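Local coordinates for protein SAM-dependent O-methyltransferase (Leptospira interrogans, PDB 2HNK) that binds S-adenosyl-L-homocysteine and probably transfers the methyl group of S-adenosylmethionine to an oxygen of its substrate, at residues F151-D154 and N159-N162; D180-D185 and K203-V208; V127-K132 and L168-P173; S192-E195 and I201-F204; G49-I54 and V219-G224. All coordinates share one frame; numbering follows the deposited sequence.

In the fold
From the N terminus, helix 46-59 opens interaction 5, which closes only at the hairpin loop 219-224 and so encloses the other four contacts. Interaction 3 begins on helix 121-130 and closes at the end of helix 160-170; interaction 1 falls within that span, joining strand 148-153 to the start of the same helix. Interaction 2 then runs from the loop after strand 175-180 to helix 196-210. Interaction 4 starts later in that loop and ends on the same helix, sharing Lys-203 and Phe-204 with interaction 2. Together they join strand ends, the loops after them and the flanking helices of the Rossmann-like fold, with interactions 2 and 5 also touching the second subunit.

Interaction 1: residues F151-D154 and N159-N162; sequences FFLD and NYPN. With SAH (S-adenosyl-L-homocysteine), chain O.
Leu-153 and Tyr-160 meet through a CH-pi contact that packs a strand end against the first residue of the helix that follows it. CD2 of Leu-153 sits over the centre of the Tyr-160 ring, 3.6 Å from its centroid and only 10° off the ring normal. The other branch, CD1, leans on the CE1 side of the ring, 3.8 Å from that atom. Phe-204 meets the tyrosine edge-to-face.

Polar contacts gather at the far end of the ring. Tyr-160 OH passes 3.2 Å from Leu-153 O, but its hydrogen bonds go to Asp-180 O and Lys-157 NZ, so the phenol reaches past strand 148-153 to the adjoining strand 175-180. This is the beta-alpha unit of a Rossmann-like methyltransferase: the parallel strand 148-153 ends, a short loop turns back, and helix 160-170 begins. At that helix start, Asn-162 ND2 donates to Asn-159 OD1 over 2.7 Å.

The ligand contacts lie at the strand's C-terminal end, as is usual for this fold. Asp-154 carries its carboxylate anti to the backbone N (chi1 -165°), and OD2 accepts a 3.0 Å hydrogen bond from the amino N of S-adenosyl-L-homocysteine. The same amino N lies near the plane of the Phe-152 ring, at its edge, 3.9 Å from CE2. The second carboxylate oxygen, Asp-154 OD1, forms a salt bridge with Lys-157, while Ser-74 and Gly-68 O are further hydrogen-bond partners of the ligand.

Interaction 2: residues D180-D185 and K203-V208; sequences DNVLWD and KFNELV
Asn-205 reaches from helix 196-210 to Val-182, a worked case of a side-chain amide holding the loop that leaves a sheet strand in a Rossmann-like fold. The loop follows strand 175-180, and Val-182 lies in a type I beta turn from Asn-181 to Trp-184. From CB of Asn-205 the chain sets CG opposite its own carbonyl carbon (chi1 -68°), which carries the amide toward the turn. CG comes within 3.9 Å of Val-182 O. Beyond it the two ends of the amide part: OD1 rests against the valine side chain, 3.6 Å from both its CB and its CG1, and also lies at the edge of the Phe-204 ring, in its plane.

ND2 makes the hydrogen bond across the contact. It donates to Val-182 O over 2.9 Å, with an N-H...O angle of 158°; the oxygen offers a lone pair in its carbonyl plane and lies nearly in the plane of the asparagine amide. Tyr-15 OH of the second subunit is also hydrogen-bonded to ND2, so this amide joins loop, helix and dimer partner. Beside it, CG1 of Val-182 approaches the Phe-204 ring obliquely, 4.2 Å from CE2.

Interaction 3: residues V127-K132 and L168-P173; sequences VLIDSK and LKLLKP
Just beyond the pairing of Ile-129 with Leu-170, the carbonyl oxygen of Val-127 is gripped by two groups of Ser-131, one from its side chain and one from its backbone. Ser-131 OG donates to Val-127 O over 2.6 Å, approaching from above the carbonyl plane and not on a lone pair. A weak backbone bond from Ser-131 N reaches the same oxygen. Ser-131 is also where the chain leaves the helical conformation, so the serine folds back on the last turn of helix 121-130.

The contact itself is apolar. Ile-129 turns CG1 away from its own carbonyl carbon (chi1 -69°), and this branch lands on the fork of Leu-170, 3.6 Å from CG. Both methyls of the fork face the same atom, Leu-170 CD2 at 3.8 Å and Leu-170 CD1 at 4.1 Å from Ile-129 CG1. The other isoleucine branch, CG2, touches the aliphatic part of Lys-169, 4.2 Å from its CG, while the rest of the lysine chain turns off from the isoleucine. Leu-128 adds a looser contact, its CB 4.3 Å from Leu-170 CD2.

Leu-170 is the partner shared by Leu-128 and Ile-129, and beyond this contact it packs on Ile-148 and Phe-151 of strand 148-153. Lys-172, just past the helix, forms a salt bridge with Asp-149 of that strand. Helices 121-130 and 160-170 are those that precede and follow strand 148-153 in the chain, and their lateral packing here is typical of the layered alpha/beta arrangement of Rossmann-like methyltransferases.

Interaction 4: residues S192-E195 and I201-F204; sequences SHQE and IRKF
Arg-202 grips one backbone oxygen, His-193 O, with both terminal nitrogens of its guanidinium, and illustrates how a long side chain can hold a loop at a distance from its helix. NH2 donates over 2.7 Å to His-193 O and uses a lone pair in the carbonyl plane. NH1 donates to the same oxygen over 2.9 Å, arriving nearly along the C=O axis. The oxygen lies only 3° out of the guanidinium plane, so the grip is flat and end-on. CG of the arginine stands opposite its carbonyl carbon (chi1 -82°), and the chain then runs extended to NE, which spans the gap to the loop. The Gln-194 side chain crosses the arginine at about a right angle, its amide plane 21° from the guanidinium plane and its NE2 3.7 Å from Arg-202 NH1; that nitrogen is hydrogen-bonded to Leu-191 O.

The second shell fixes these groups. Arg-202 NE is hydrogen-bonded to Val-188 O, giving the guanidinium a third hydrogen bond, to a second carbonyl of the same loop. His-193 ND1 donates to Glu-195 OE2 over 2.6 Å, meeting the syn lone pair, and this bond closes the loop on itself. Glu-195 occupies the N-cap position of helix 196-210, and its other oxygen, OE1, is hydrogen-bonded to Thr-198 OG1.

The contact lies at the surface, away from the ligand pocket. It joins the loop after strand 175-180 to helix 196-210; farther along that helix Phe-204 packs on Leu-177 and Ala-179 of the strand, while Tyr-15 of the second subunit packs on Arg-202.

Interaction 5: residues G49-I54 and V219-G224; sequences GQFLNI and VPIADG
Phe-51 and Ile-221 both send their chains out opposite the backbone N: CG of the phenylalanine at chi1 -175°, and CG1 of the isoleucine at chi1 -171°, with CD1 continuing fully extended. These torsions let the two side chains span the gap between helix 46-59 and the hairpin loop, whose nearest CA atoms, those of Phe-51 and Ile-221, are 9.0 Å apart. The extended branch of the isoleucine reaches the root of the aromatic side chain, with Ile-221 CD1 4.0 Å from Phe-51 CB. Its other branch, CG2, comes obliquely to one flank of the ring and lies 4.1 Å from both Phe-51 CD2 and CE2. Farther out, Val-219 CG2 approaches the ring's far corner, 4.3 Å from Phe-51 CZ.

The loop that presents these groups joins the antiparallel strands 214-219 and 225-230. An inverse gamma turn centred on Pro-220 leads into a type II' beta turn from Ile-221 to Gly-224, closed by a 2.9 Å bond from Gly-224 N to Ile-221 O. Val-225 and Leu-227 also touch Phe-51, so the ring packs on the hairpin's strand as well as its loop.

The second subunit is close: Val-219 packs on its own counterpart there, and Ala-222 N is hydrogen-bonded to Asn-5 OD1 of that subunit. Within the contact, the buried groups meet carbon to carbon, consistent with van der Waals contact and burial of apolar surface joining helix to hairpin, while the side chain of Asp-223 in the turn is hydrogen-bonded to Asp-185 N and Asn-181 ND2.

Interaction 1: residues F151-D154 and N159-N162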
# COMPACT_ATOMS: atom_id res chain seq x y z
N PHE C 151 -7.11 9.66 5.59
CA PHE C 151 -7.50 9.37 6.97
C PHE C 151 -6.77 8.15 7.50
O PHE C 151 -6.60 7.17 6.77
CB PHE C 151 -8.99 9.08 7.05
CG PHE C 151 -9.82 10.27 7.39
CD1 PHE C 151 -10.33 11.08 6.39
CD2 PHE C 151 -10.11 10.56 8.71
CE1 PHE C 151 -11.13 12.18 6.71
CE2 PHE C 151 -10.92 11.65 9.04
CZ PHE C 151 -11.41 12.47 8.04
N PHE C 152 -6.38 8.21 8.77
CA PHE C 152 -5.96 7.03 9.50
C PHE C 152 -6.95 6.76 10.64
O PHE C 152 -7.06 7.55 11.58
CB PHE C 152 -4.54 7.20 10.03
CG PHE C 152 -3.97 5.96 10.66
CD1 PHE C 152 -3.97 4.74 9.97
CD2 PHE C 152 -3.42 6.00 11.93
CE1 PHE C 152 -3.46 3.59 10.56
CE2 PHE C 152 -2.89 4.84 12.52
CZ PHE C 152 -2.91 3.64 11.83
N LEU C 153 -7.66 5.65 10.55
CA LEU C 153 -8.62 5.25 11.57
C LEU C 153 -8.03 4.21 12.53
O LEU C 153 -7.81 3.05 12.15
CB LEU C 153 -9.92 4.72 10.93
CG LEU C 153 -10.98 4.13 11.87
CD1 LEU C 153 -11.42 5.14 12.96
CD2 LEU C 153 -12.19 3.59 11.10
N ASP C 154 -7.79 4.64 13.77
CA ASP C 154 -7.20 3.79 14.80
C ASP C 154 -7.70 4.17 16.20
O ASP C 154 -6.93 4.20 17.16
CB ASP C 154 -5.68 3.90 14.73
CG ASP C 154 -4.98 2.81 15.51
OD1 ASP C 154 -5.60 1.76 15.80
OD2 ASP C 154 -3.79 3.01 15.83
N ASN C 159 -16.89 2.06 17.65
CA ASN C 159 -17.37 3.21 16.89
C ASN C 159 -16.93 3.32 15.44
O ASN C 159 -17.26 4.31 14.78
CB ASN C 159 -17.07 4.51 17.64
CG ASN C 159 -18.24 4.97 18.51
OD1 ASN C 159 -19.40 4.69 18.20
ND2 ASN C 159 -17.94 5.68 19.59
N TYR C 160 -16.20 2.32 14.93
CA TYR C 160 -15.72 2.32 13.54
C TYR C 160 -16.84 2.54 12.52
O TYR C 160 -16.69 3.38 11.62
CB TYR C 160 -14.96 1.03 13.21
CG TYR C 160 -13.45 1.03 13.44
CD1 TYR C 160 -12.87 1.76 14.48
CD2 TYR C 160 -12.61 0.25 12.63
CE1 TYR C 160 -11.48 1.75 14.68
CE2 TYR C 160 -11.22 0.21 12.83
CZ TYR C 160 -10.67 0.96 13.86
OH TYR C 160 -9.31 0.92 14.06
N PRO C 161 -17.97 1.79 12.63
CA PRO C 161 -19.07 2.06 11.68
C PRO C 161 -19.67 3.47 11.78
O PRO C 161 -20.29 3.93 10.83
CB PRO C 161 -20.12 0.98 12.02
CG PRO C 161 -19.78 0.49 13.37
CD PRO C 161 -18.30 0.68 13.55
N ASN C 162 -19.47 4.16 12.90
CA ASN C 162 -19.93 5.55 13.01
C ASN C 162 -18.95 6.58 12.47
O ASN C 162 -19.35 7.65 12.00
CB ASN C 162 -20.31 5.87 14.46
CG ASN C 162 -21.39 4.94 14.99
OD1 ASN C 162 -22.38 4.67 14.31
ND2 ASN C 162 -21.19 4.42 16.19
N SAH O . -2.21 5.55 16.30
CA SAH O . -1.64 5.15 17.62
CB SAH O . -2.50 4.06 18.26
CG SAH O . -3.92 4.50 18.61
SD SAH O . -4.49 3.65 20.09
C SAH O . -0.16 4.73 17.56
O SAH O . 0.48 4.49 18.58
OXT SAH O . 0.43 4.62 16.48
C5' SAH O . -6.11 4.46 20.13
C4' SAH O . -6.12 5.86 20.73
O4' SAH O . -7.37 6.46 20.46
C3' SAH O . -5.95 5.87 22.24
O3' SAH O . -4.90 6.74 22.57
C2' SAH O . -7.24 6.41 22.81
O2' SAH O . -6.99 7.33 23.85
C1' SAH O . -7.88 7.10 21.61
N9 SAH O . -9.36 7.10 21.63
C8 SAH O . -10.21 6.19 22.21
N7 SAH O . -11.49 6.59 21.99
C5 SAH O . -11.47 7.74 21.27
C6 SAH O . -12.47 8.57 20.77
N6 SAH O . -13.75 8.30 20.97
N1 SAH O . -12.12 9.71 20.07
C2 SAH O . -10.79 10.02 19.84
N3 SAH O . -9.80 9.19 20.34
C4 SAH O . -10.13 8.07 21.04

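Interaction 2: residues D180-D185 and K203-V208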
# COMPACT_ATOMS: atom_id res chain seq x y z
N ASP C 180 -6.98 0.76 10.65
CA ASP C 180 -6.18 -0.14 11.46
C ASP C 180 -7.03 -1.19 12.21
O ASP C 180 -8.21 -0.96 12.49
CB ASP C 180 -5.35 0.67 12.46
CG ASP C 180 -4.08 -0.06 12.90
OD1 ASP C 180 -3.40 -0.64 12.02
OD2 ASP C 180 -3.77 -0.05 14.12
N ASN C 181 -6.41 -2.33 12.55
CA ASN C 181 -7.02 -3.37 13.40
C ASN C 181 -8.23 -4.10 12.80
O ASN C 181 -9.04 -4.66 13.54
CB ASN C 181 -7.41 -2.80 14.78
CG ASN C 181 -6.22 -2.37 15.61
OD1 ASN C 181 -5.99 -1.17 15.81
ND2 ASN C 181 -5.45 -3.33 16.09
N VAL C 182 -8.32 -4.11 11.48
CA VAL C 182 -9.49 -4.65 10.79
C VAL C 182 -9.64 -6.17 10.92
O VAL C 182 -10.69 -6.73 10.59
CB VAL C 182 -9.57 -4.19 9.29
CG1 VAL C 182 -9.84 -2.68 9.19
CG2 VAL C 182 -8.31 -4.58 8.50
N LEU C 183 -8.61 -6.84 11.42
CA LEU C 183 -8.68 -8.29 11.65
C LEU C 183 -8.86 -8.63 13.14
O LEU C 183 -9.23 -9.75 13.47
CB LEU C 183 -7.48 -9.01 11.04
CG LEU C 183 -7.43 -8.97 9.50
CD1 LEU C 183 -6.18 -9.64 8.97
CD2 LEU C 183 -8.68 -9.60 8.87
N TRP C 184 -8.61 -7.65 14.00
CA TRP C 184 -8.83 -7.77 15.45
C TRP C 184 -8.36 -9.12 16.00
O TRP C 184 -9.15 -9.92 16.52
CB TRP C 184 -10.30 -7.49 15.77
CG TRP C 184 -10.58 -6.88 17.12
CD1 TRP C 184 -11.64 -7.18 17.94
CD2 TRP C 184 -9.83 -5.87 17.81
NE1 TRP C 184 -11.58 -6.43 19.08
CE2 TRP C 184 -10.49 -5.61 19.03
CE3 TRP C 184 -8.66 -5.15 17.51
CZ2 TRP C 184 -10.02 -4.67 19.96
CZ3 TRP C 184 -8.19 -4.21 18.43
CH2 TRP C 184 -8.87 -3.98 19.64
N ASP C 185 -7.06 -9.36 15.86
CA ASP C 185 -6.39 -10.60 16.28
C ASP C 185 -7.09 -11.86 15.76
O ASP C 185 -7.04 -12.92 16.38
CB ASP C 185 -6.24 -10.63 17.81
CG ASP C 185 -5.08 -11.49 18.27
OD1 ASP C 185 -4.06 -11.59 17.56
OD2 ASP C 185 -5.20 -12.06 19.36
N LYS C 203 -18.83 -4.88 11.38
CA LYS C 203 -19.79 -3.97 10.74
C LYS C 203 -19.09 -2.99 9.81
O LYS C 203 -19.58 -2.71 8.72
CB LYS C 203 -20.56 -3.19 11.81
CG LYS C 203 -21.65 -3.96 12.50
CD LYS C 203 -22.47 -3.01 13.37
CE LYS C 203 -23.96 -3.23 13.19
NZ LYS C 203 -24.69 -1.93 13.28
N PHE C 204 -17.97 -2.44 10.27
CA PHE C 204 -17.15 -1.56 9.44
C PHE C 204 -16.67 -2.28 8.18
O PHE C 204 -16.87 -1.77 7.08
CB PHE C 204 -15.97 -1.01 10.25
CG PHE C 204 -14.98 -0.23 9.44
CD1 PHE C 204 -15.16 1.14 9.23
CD2 PHE C 204 -13.86 -0.85 8.88
CE1 PHE C 204 -14.25 1.88 8.48
CE2 PHE C 204 -12.94 -0.12 8.13
CZ PHE C 204 -13.13 1.25 7.93
N ASN C 205 -16.07 -3.46 8.34
CA ASN C 205 -15.58 -4.22 7.17
C ASN C 205 -16.69 -4.51 6.18
O ASN C 205 -16.49 -4.44 4.97
CB ASN C 205 -14.88 -5.52 7.59
CG ASN C 205 -13.57 -5.28 8.34
OD1 ASN C 205 -13.01 -4.18 8.30
ND2 ASN C 205 -13.08 -6.30 9.02
N GLU C 206 -17.87 -4.79 6.71
CA GLU C 206 -19.07 -5.10 5.94
C GLU C 206 -19.56 -3.87 5.17
O GLU C 206 -19.84 -3.97 3.98
CB GLU C 206 -20.13 -5.63 6.91
CG GLU C 206 -21.44 -6.12 6.32
CD GLU C 206 -22.39 -6.70 7.40
OE1 GLU C 206 -22.83 -5.94 8.32
OE2 GLU C 206 -22.68 -7.92 7.31
N LEU C 207 -19.64 -2.72 5.84
CA LEU C 207 -20.01 -1.45 5.21
C LEU C 207 -19.10 -1.10 4.03
O LEU C 207 -19.58 -0.74 2.95
CB LEU C 207 -19.95 -0.29 6.22
CG LEU C 207 -21.14 -0.01 7.14
CD1 LEU C 207 -20.73 0.99 8.23
CD2 LEU C 207 -22.34 0.51 6.33
N VAL C 208 -17.80 -1.21 4.26
CA VAL C 208 -16.79 -0.90 3.25
C VAL C 208 -16.94 -1.82 2.03
O VAL C 208 -16.96 -1.35 0.90
CB VAL C 208 -15.37 -1.03 3.85
CG1 VAL C 208 -14.31 -1.06 2.77
CG2 VAL C 208 -15.11 0.09 4.86

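Interaction 3: residues V127-K132 and L168-P173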
# COMPACT_ATOMS: atom_id res chain seq x y z
N VAL C 127 -17.97 18.84 13.91
CA VAL C 127 -17.69 20.28 13.94
C VAL C 127 -16.92 20.73 12.69
O VAL C 127 -17.16 21.81 12.14
CB VAL C 127 -16.92 20.67 15.22
CG1 VAL C 127 -16.44 22.11 15.16
CG2 VAL C 127 -17.79 20.44 16.44
N LEU C 128 -16.00 19.87 12.24
CA LEU C 128 -15.19 20.11 11.05
C LEU C 128 -16.05 20.06 9.78
O LEU C 128 -15.88 20.89 8.87
CB LEU C 128 -14.06 19.08 11.00
CG LEU C 128 -12.68 19.48 10.49
CD1 LEU C 128 -12.14 20.70 11.21
CD2 LEU C 128 -11.73 18.31 10.67
N ILE C 129 -16.96 19.10 9.72
CA ILE C 129 -17.91 19.02 8.62
C ILE C 129 -18.80 20.28 8.54
O ILE C 129 -18.95 20.88 7.47
CB ILE C 129 -18.78 17.74 8.70
CG1 ILE C 129 -17.93 16.50 8.42
CG2 ILE C 129 -19.95 17.81 7.70
CD1 ILE C 129 -18.56 15.19 8.88
N ASP C 130 -19.35 20.68 9.69
CA ASP C 130 -20.33 21.78 9.74
C ASP C 130 -19.72 23.18 9.73
O ASP C 130 -20.43 24.16 9.48
CB ASP C 130 -21.22 21.63 10.98
CG ASP C 130 -22.00 20.34 10.99
OD1 ASP C 130 -22.38 19.85 9.91
OD2 ASP C 130 -22.24 19.81 12.10
N SER C 131 -18.42 23.28 10.00
CA SER C 131 -17.72 24.56 10.05
C SER C 131 -17.85 25.35 8.74
O SER C 131 -17.69 24.78 7.66
CB SER C 131 -16.24 24.35 10.38
OG SER C 131 -16.05 24.12 11.76
N LYS C 132 -18.14 26.64 8.86
CA LYS C 132 -18.21 27.54 7.70
C LYS C 132 -16.90 28.30 7.54
O LYS C 132 -16.50 28.65 6.42
CB LYS C 132 -19.37 28.54 7.85
CG LYS C 132 -20.75 27.89 7.95
CD LYS C 132 -21.01 26.93 6.80
CE LYS C 132 -22.17 26.02 7.13
NZ LYS C 132 -22.32 24.92 6.14
N LEU C 168 -15.95 9.63 5.07
CA LEU C 168 -16.30 9.63 3.66
C LEU C 168 -16.76 11.01 3.19
O LEU C 168 -16.52 11.39 2.05
CB LEU C 168 -17.40 8.59 3.43
CG LEU C 168 -17.20 7.56 2.33
CD1 LEU C 168 -15.83 6.89 2.44
CD2 LEU C 168 -18.32 6.53 2.40
N LYS C 169 -17.41 11.74 4.10
CA LYS C 169 -17.86 13.10 3.85
C LYS C 169 -16.69 14.09 3.86
O LYS C 169 -16.62 15.00 3.02
CB LYS C 169 -18.94 13.49 4.87
CG LYS C 169 -19.52 14.90 4.70
CD LYS C 169 -21.05 14.87 4.56
CE LYS C 169 -21.48 14.39 3.18
NZ LYS C 169 -22.90 13.89 3.16
N LEU C 170 -15.75 13.89 4.78
CA LEU C 170 -14.58 14.76 4.86
C LEU C 170 -13.56 14.50 3.75
O LEU C 170 -12.84 15.41 3.35
CB LEU C 170 -13.91 14.68 6.24
CG LEU C 170 -14.60 15.46 7.36
CD1 LEU C 170 -14.19 14.94 8.72
CD2 LEU C 170 -14.34 16.97 7.25
N LEU C 171 -13.50 13.26 3.27
CA LEU C 171 -12.55 12.90 2.21
C LEU C 171 -12.92 13.49 0.86
O LEU C 171 -14.08 13.46 0.47
CB LEU C 171 -12.43 11.38 2.06
CG LEU C 171 -11.52 10.54 2.95
CD1 LEU C 171 -11.68 9.07 2.57
CD2 LEU C 171 -10.05 10.96 2.84
N LYS C 172 -11.92 14.01 0.15
CA LYS C 172 -12.06 14.38 -1.25
C LYS C 172 -12.27 13.13 -2.10
O LYS C 172 -11.81 12.04 -1.72
CB LYS C 172 -10.80 15.09 -1.75
CG LYS C 172 -10.41 16.36 -0.99
CD LYS C 172 -9.17 16.95 -1.64
CE LYS C 172 -8.48 17.94 -0.75
NZ LYS C 172 -7.18 18.28 -1.38
N PRO C 173 -12.97 13.25 -3.24
CA PRO C 173 -13.01 12.12 -4.17
C PRO C 173 -11.59 11.69 -4.51
O PRO C 173 -10.71 12.54 -4.66
CB PRO C 173 -13.73 12.70 -5.39
CG PRO C 173 -14.64 13.75 -4.80
CD PRO C 173 -13.77 14.39 -3.75

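Interaction 4: residues S192-E195 and I201-F204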
# COMPACT_ATOMS: atom_id res chain seq x y z
N SER C 192 -18.22 -16.65 17.68
CA SER C 192 -18.28 -16.74 19.14
C SER C 192 -17.84 -15.43 19.80
O SER C 192 -18.25 -15.13 20.92
CB SER C 192 -17.43 -17.88 19.66
OG SER C 192 -18.01 -19.12 19.33
N HIS C 193 -17.01 -14.67 19.11
CA HIS C 193 -16.61 -13.35 19.57
C HIS C 193 -17.62 -12.26 19.20
O HIS C 193 -17.81 -11.93 18.02
CB HIS C 193 -15.20 -13.04 19.08
CG HIS C 193 -14.15 -13.83 19.80
ND1 HIS C 193 -13.64 -13.44 21.02
CD2 HIS C 193 -13.55 -15.00 19.50
CE1 HIS C 193 -12.75 -14.33 21.43
NE2 HIS C 193 -12.69 -15.29 20.53
N GLN C 194 -18.27 -11.71 20.23
CA GLN C 194 -19.37 -10.76 20.07
C GLN C 194 -19.17 -9.55 20.99
O GLN C 194 -20.15 -8.91 21.42
CB GLN C 194 -20.72 -11.44 20.34
CG GLN C 194 -21.11 -12.55 19.35
CD GLN C 194 -21.45 -12.01 17.97
OE1 GLN C 194 -22.00 -10.92 17.84
NE2 GLN C 194 -21.11 -12.77 16.93
N GLU C 195 -17.91 -9.25 21.29
CA GLU C 195 -17.55 -8.06 22.06
C GLU C 195 -17.89 -6.83 21.23
O GLU C 195 -17.87 -6.90 20.01
CB GLU C 195 -16.05 -8.08 22.40
CG GLU C 195 -15.53 -9.37 23.06
CD GLU C 195 -15.13 -10.45 22.05
OE1 GLU C 195 -15.40 -10.28 20.84
OE2 GLU C 195 -14.55 -11.48 22.46
N ILE C 201 -15.87 -3.46 14.33
CA ILE C 201 -14.95 -3.78 13.23
C ILE C 201 -15.60 -4.64 12.12
O ILE C 201 -15.47 -4.31 10.94
CB ILE C 201 -13.63 -4.40 13.76
CG1 ILE C 201 -12.91 -3.39 14.64
CG2 ILE C 201 -12.73 -4.87 12.59
CD1 ILE C 201 -11.78 -3.97 15.46
N ARG C 202 -16.31 -5.71 12.50
CA ARG C 202 -17.06 -6.53 11.53
C ARG C 202 -18.04 -5.71 10.70
O ARG C 202 -18.09 -5.84 9.47
CB ARG C 202 -17.85 -7.64 12.22
CG ARG C 202 -17.06 -8.88 12.56
CD ARG C 202 -17.98 -10.09 12.72
NE ARG C 202 -17.33 -11.13 13.52
CZ ARG C 202 -17.55 -11.33 14.83
NH1 ARG C 202 -18.42 -10.59 15.49
NH2 ARG C 202 -16.90 -12.29 15.46
N LYS C 203 -18.83 -4.88 11.38
CA LYS C 203 -19.79 -3.97 10.74
C LYS C 203 -19.09 -2.99 9.81
O LYS C 203 -19.58 -2.71 8.72
CB LYS C 203 -20.56 -3.19 11.81
CG LYS C 203 -21.65 -3.96 12.50
CD LYS C 203 -22.47 -3.01 13.37
CE LYS C 203 -23.96 -3.23 13.19
NZ LYS C 203 -24.69 -1.93 13.28
N PHE C 204 -17.97 -2.44 10.27
CA PHE C 204 -17.15 -1.56 9.44
C PHE C 204 -16.67 -2.28 8.18
O PHE C 204 -16.87 -1.77 7.08
CB PHE C 204 -15.97 -1.01 10.25
CG PHE C 204 -14.98 -0.23 9.44
CD1 PHE C 204 -15.16 1.14 9.23
CD2 PHE C 204 -13.86 -0.85 8.88
CE1 PHE C 204 -14.25 1.88 8.48
CE2 PHE C 204 -12.94 -0.12 8.13
CZ PHE C 204 -13.13 1.25 7.93

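Interaction 5: residues G49-I54 and V219-G224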
# COMPACT_ATOMS: atom_id res chain seq x y z
N GLY C 49 4.49 1.45 10.37
CA GLY C 49 4.92 2.84 10.25
C GLY C 49 5.43 3.20 8.87
O GLY C 49 4.98 4.17 8.26
N GLN C 50 6.35 2.37 8.36
CA GLN C 50 6.95 2.55 7.04
C GLN C 50 5.94 2.42 5.91
O GLN C 50 6.03 3.11 4.88
CB GLN C 50 8.11 1.57 6.82
CG GLN C 50 9.47 2.14 7.15
CD GLN C 50 9.80 3.35 6.31
OE1 GLN C 50 9.78 4.48 6.79
NE2 GLN C 50 10.11 3.12 5.03
N PHE C 51 4.98 1.51 6.11
CA PHE C 51 3.87 1.31 5.20
C PHE C 51 3.03 2.59 5.10
O PHE C 51 2.72 3.04 4.00
CB PHE C 51 3.05 0.11 5.67
CG PHE C 51 1.93 -0.29 4.75
CD1 PHE C 51 2.17 -0.60 3.41
CD2 PHE C 51 0.62 -0.39 5.24
CE1 PHE C 51 1.14 -0.98 2.57
CE2 PHE C 51 -0.42 -0.77 4.40
CZ PHE C 51 -0.16 -1.07 3.06
N LEU C 52 2.70 3.18 6.24
CA LEU C 52 1.96 4.45 6.30
C LEU C 52 2.77 5.58 5.64
O LEU C 52 2.23 6.38 4.89
CB LEU C 52 1.59 4.81 7.74
CG LEU C 52 0.75 3.81 8.55
CD1 LEU C 52 0.55 4.28 9.99
CD2 LEU C 52 -0.59 3.51 7.89
N ASN C 53 4.07 5.60 5.93
CA ASN C 53 4.99 6.54 5.32
C ASN C 53 4.94 6.49 3.79
O ASN C 53 4.64 7.50 3.15
CB ASN C 53 6.42 6.32 5.86
CG ASN C 53 7.38 7.43 5.47
OD1 ASN C 53 7.82 7.50 4.33
ND2 ASN C 53 7.72 8.28 6.42
N ILE C 54 5.19 5.32 3.21
CA ILE C 54 5.20 5.18 1.75
C ILE C 54 3.84 5.52 1.12
O ILE C 54 3.78 6.21 0.09
CB ILE C 54 5.76 3.80 1.28
CG1 ILE C 54 6.34 3.90 -0.13
CG2 ILE C 54 4.71 2.69 1.33
CD1 ILE C 54 7.84 3.85 -0.17
N VAL C 219 -5.12 -5.61 3.72
CA VAL C 219 -3.73 -6.05 3.70
C VAL C 219 -3.41 -6.75 5.02
O VAL C 219 -3.62 -6.18 6.08
CB VAL C 219 -2.80 -4.82 3.52
CG1 VAL C 219 -1.34 -5.25 3.41
CG2 VAL C 219 -3.22 -4.01 2.30
N PRO C 220 -2.91 -8.00 4.96
CA PRO C 220 -2.61 -8.69 6.22
C PRO C 220 -1.28 -8.25 6.85
O PRO C 220 -0.43 -9.08 7.19
CB PRO C 220 -2.61 -10.17 5.83
CG PRO C 220 -2.21 -10.18 4.38
CD PRO C 220 -2.65 -8.86 3.78
N ILE C 221 -1.11 -6.94 7.00
CA ILE C 221 0.03 -6.41 7.72
C ILE C 221 -0.44 -6.02 9.13
O ILE C 221 -1.57 -5.55 9.31
CB ILE C 221 0.72 -5.24 6.95
CG1 ILE C 221 2.04 -4.84 7.63
CG2 ILE C 221 -0.22 -4.04 6.79
CD1 ILE C 221 2.80 -3.72 6.92
N ALA C 222 0.43 -6.23 10.12
CA ALA C 222 0.10 -5.98 11.52
C ALA C 222 -1.17 -6.73 11.93
O ALA C 222 -1.23 -7.95 11.81
CB ALA C 222 0.00 -4.49 11.81
N ASP C 223 -2.20 -6.01 12.39
CA ASP C 223 -3.47 -6.62 12.80
C ASP C 223 -4.55 -6.43 11.73
O ASP C 223 -5.75 -6.34 12.04
CB ASP C 223 -3.91 -6.01 14.14
CG ASP C 223 -5.06 -6.76 14.79
OD1 ASP C 223 -5.10 -8.01 14.71
OD2 ASP C 223 -5.93 -6.10 15.37
N GLY C 224 -4.12 -6.38 10.47
CA GLY C 224 -4.99 -6.08 9.34
C GLY C 224 -5.02 -4.58 9.09
O GLY C 224 -5.23 -3.80 10.02